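Local coordinates for protein exotoxin type A (Streptococcus pyogenes phage T12, PDB 1FNU) that probably acts as a secreted superantigen toxin of the staphylococcal and streptococcal family, the erythrogenic toxin associated with scarlet fever, at residues V119-D124 with I214-T219. Residues are numbered along the deposited sequence; the frame is centred on the assembly and turned at random.
Sequences VKVSID and IEVYLT
Ser122 N donates a hydrogen bond to Val216 O (2.7 Å), and Ser122 O accepts one from Leu218 N. Lys120 does the same two residues earlier: its N reaches Ile214 O at 3.2 Å and its O accepts Val216 N at 2.7 Å. Asp124 N adds a fifth bond, to Leu218 O, just past the end of strand 110-123. The donors and acceptors thus alternate as parallel pairing demands, and the CA of Val121 and of Ile123 lean on Val216 O and Leu218 O as weak C-H...O contacts.

On one face, Ser122 OG comes obliquely to the Tyr217 ring, 3.8 Å from CE2. Within its own strand, Tyr217 OH donates to Glu215 OE1 (2.7 Å), coming to that oxygen from above the carboxylate plane. Lys120 NZ stays 4.2 Å from Glu215 OE2, too far for a salt bridge, though the opposite charges probably still attract at that distance.

The other face is aliphatic. Val121 and Val216 stand side by side, CG2 of the former 3.8 Å from CB of the latter. With Val119 CG1 anti to the backbone N (chi1 177°), that methyl reaches Val216 CG2 at 3.9 Å, while its CG2 meets Ile214 CD1. Val149 of helix 142-157 packs on both Val119 and Val216.

Strand 126-135 flanks 110-123 and strand 169-176 flanks 212-219, making these two neighbouring inner strands, the parallel pair of an otherwise antiparallel sheet packed on a helix, the hallmark of the beta-grasp domain of this toxin family.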
# COMPACT_ATOMS: atom_id res chain seq x y z
N VAL A 119 34.09 -5.12 21.90
CA VAL A 119 32.71 -4.95 22.38
C VAL A 119 32.52 -5.61 23.72
O VAL A 119 32.67 -6.80 23.84
CB VAL A 119 31.68 -5.52 21.33
CG1 VAL A 119 30.27 -5.42 21.86
CG2 VAL A 119 31.81 -4.77 19.99
N LYS A 120 32.17 -4.80 24.72
CA LYS A 120 31.95 -5.26 26.07
C LYS A 120 30.55 -5.72 26.35
O LYS A 120 29.65 -4.90 26.42
CB LYS A 120 32.30 -4.17 27.07
CG LYS A 120 33.83 -4.06 27.40
CD LYS A 120 34.05 -2.93 28.42
CE LYS A 120 35.42 -2.23 28.27
NZ LYS A 120 35.32 -0.76 28.72
N VAL A 121 30.37 -7.02 26.56
CA VAL A 121 29.05 -7.52 26.86
C VAL A 121 28.86 -7.94 28.31
O VAL A 121 29.67 -8.70 28.86
CB VAL A 121 28.69 -8.75 25.97
CG1 VAL A 121 27.25 -9.20 26.28
CG2 VAL A 121 28.83 -8.42 24.47
N SER A 122 27.79 -7.43 28.94
CA SER A 122 27.38 -7.79 30.30
C SER A 122 26.09 -8.56 30.14
O SER A 122 25.31 -8.25 29.25
CB SER A 122 27.04 -6.59 31.17
OG SER A 122 28.17 -5.78 31.35
N ILE A 123 25.85 -9.54 31.00
CA ILE A 123 24.60 -10.32 30.97
C ILE A 123 24.20 -10.44 32.41
O ILE A 123 24.94 -11.00 33.20
CB ILE A 123 24.77 -11.74 30.49
CG1 ILE A 123 25.48 -11.78 29.17
CG2 ILE A 123 23.40 -12.40 30.43
CD1 ILE A 123 25.66 -13.13 28.71
N ASP A 124 23.02 -9.97 32.74
CA ASP A 124 22.54 -9.98 34.09
C ASP A 124 23.60 -9.37 35.04
O ASP A 124 23.84 -9.90 36.13
CB ASP A 124 22.18 -11.41 34.51
CG ASP A 124 21.02 -12.00 33.68
OD1 ASP A 124 20.03 -11.28 33.43
OD2 ASP A 124 21.14 -13.18 33.28
N ILE A 214 31.90 0.58 22.59
CA ILE A 214 30.61 -0.12 22.48
C ILE A 214 30.47 -1.00 23.68
O ILE A 214 31.37 -1.76 24.02
CB ILE A 214 30.56 -1.03 21.27
CG1 ILE A 214 30.89 -0.24 19.98
CG2 ILE A 214 29.18 -1.64 21.22
CD1 ILE A 214 31.20 -1.15 18.71
N GLU A 215 29.32 -0.89 24.30
CA GLU A 215 28.97 -1.66 25.47
C GLU A 215 27.58 -2.28 25.30
O GLU A 215 26.61 -1.59 24.94
CB GLU A 215 28.94 -0.72 26.66
CG GLU A 215 30.27 -0.69 27.40
CD GLU A 215 30.30 0.40 28.40
OE1 GLU A 215 29.22 0.74 28.94
OE2 GLU A 215 31.42 0.91 28.65
N VAL A 216 27.51 -3.59 25.54
CA VAL A 216 26.25 -4.31 25.45
C VAL A 216 25.72 -4.88 26.77
O VAL A 216 26.43 -5.66 27.42
CB VAL A 216 26.39 -5.49 24.47
CG1 VAL A 216 25.16 -6.33 24.56
CG2 VAL A 216 26.56 -4.99 23.06
N TYR A 217 24.45 -4.54 27.11
CA TYR A 217 23.74 -5.01 28.35
C TYR A 217 22.50 -5.90 28.12
O TYR A 217 21.46 -5.41 27.64
CB TYR A 217 23.31 -3.82 29.19
CG TYR A 217 24.46 -2.96 29.64
CD1 TYR A 217 24.94 -1.92 28.82
CD2 TYR A 217 25.13 -3.24 30.85
CE1 TYR A 217 26.07 -1.18 29.19
CE2 TYR A 217 26.26 -2.51 31.22
CZ TYR A 217 26.73 -1.49 30.39
OH TYR A 217 27.91 -0.85 30.69
N LEU A 218 22.57 -7.15 28.54
CA LEU A 218 21.47 -8.10 28.35
C LEU A 218 20.98 -8.72 29.67
O LEU A 218 21.77 -8.87 30.63
CB LEU A 218 21.94 -9.25 27.47
CG LEU A 218 22.59 -9.01 26.12
CD1 LEU A 218 23.18 -10.35 25.60
CD2 LEU A 218 21.53 -8.43 25.10
N THR A 219 19.69 -9.07 29.73
CA THR A 219 19.13 -9.73 30.91
C THR A 219 18.42 -10.93 30.33
O THR A 219 18.05 -10.94 29.15
CB THR A 219 18.11 -8.88 31.76
OG1 THR A 219 16.94 -8.63 31.00
CG2 THR A 219 18.69 -7.57 32.18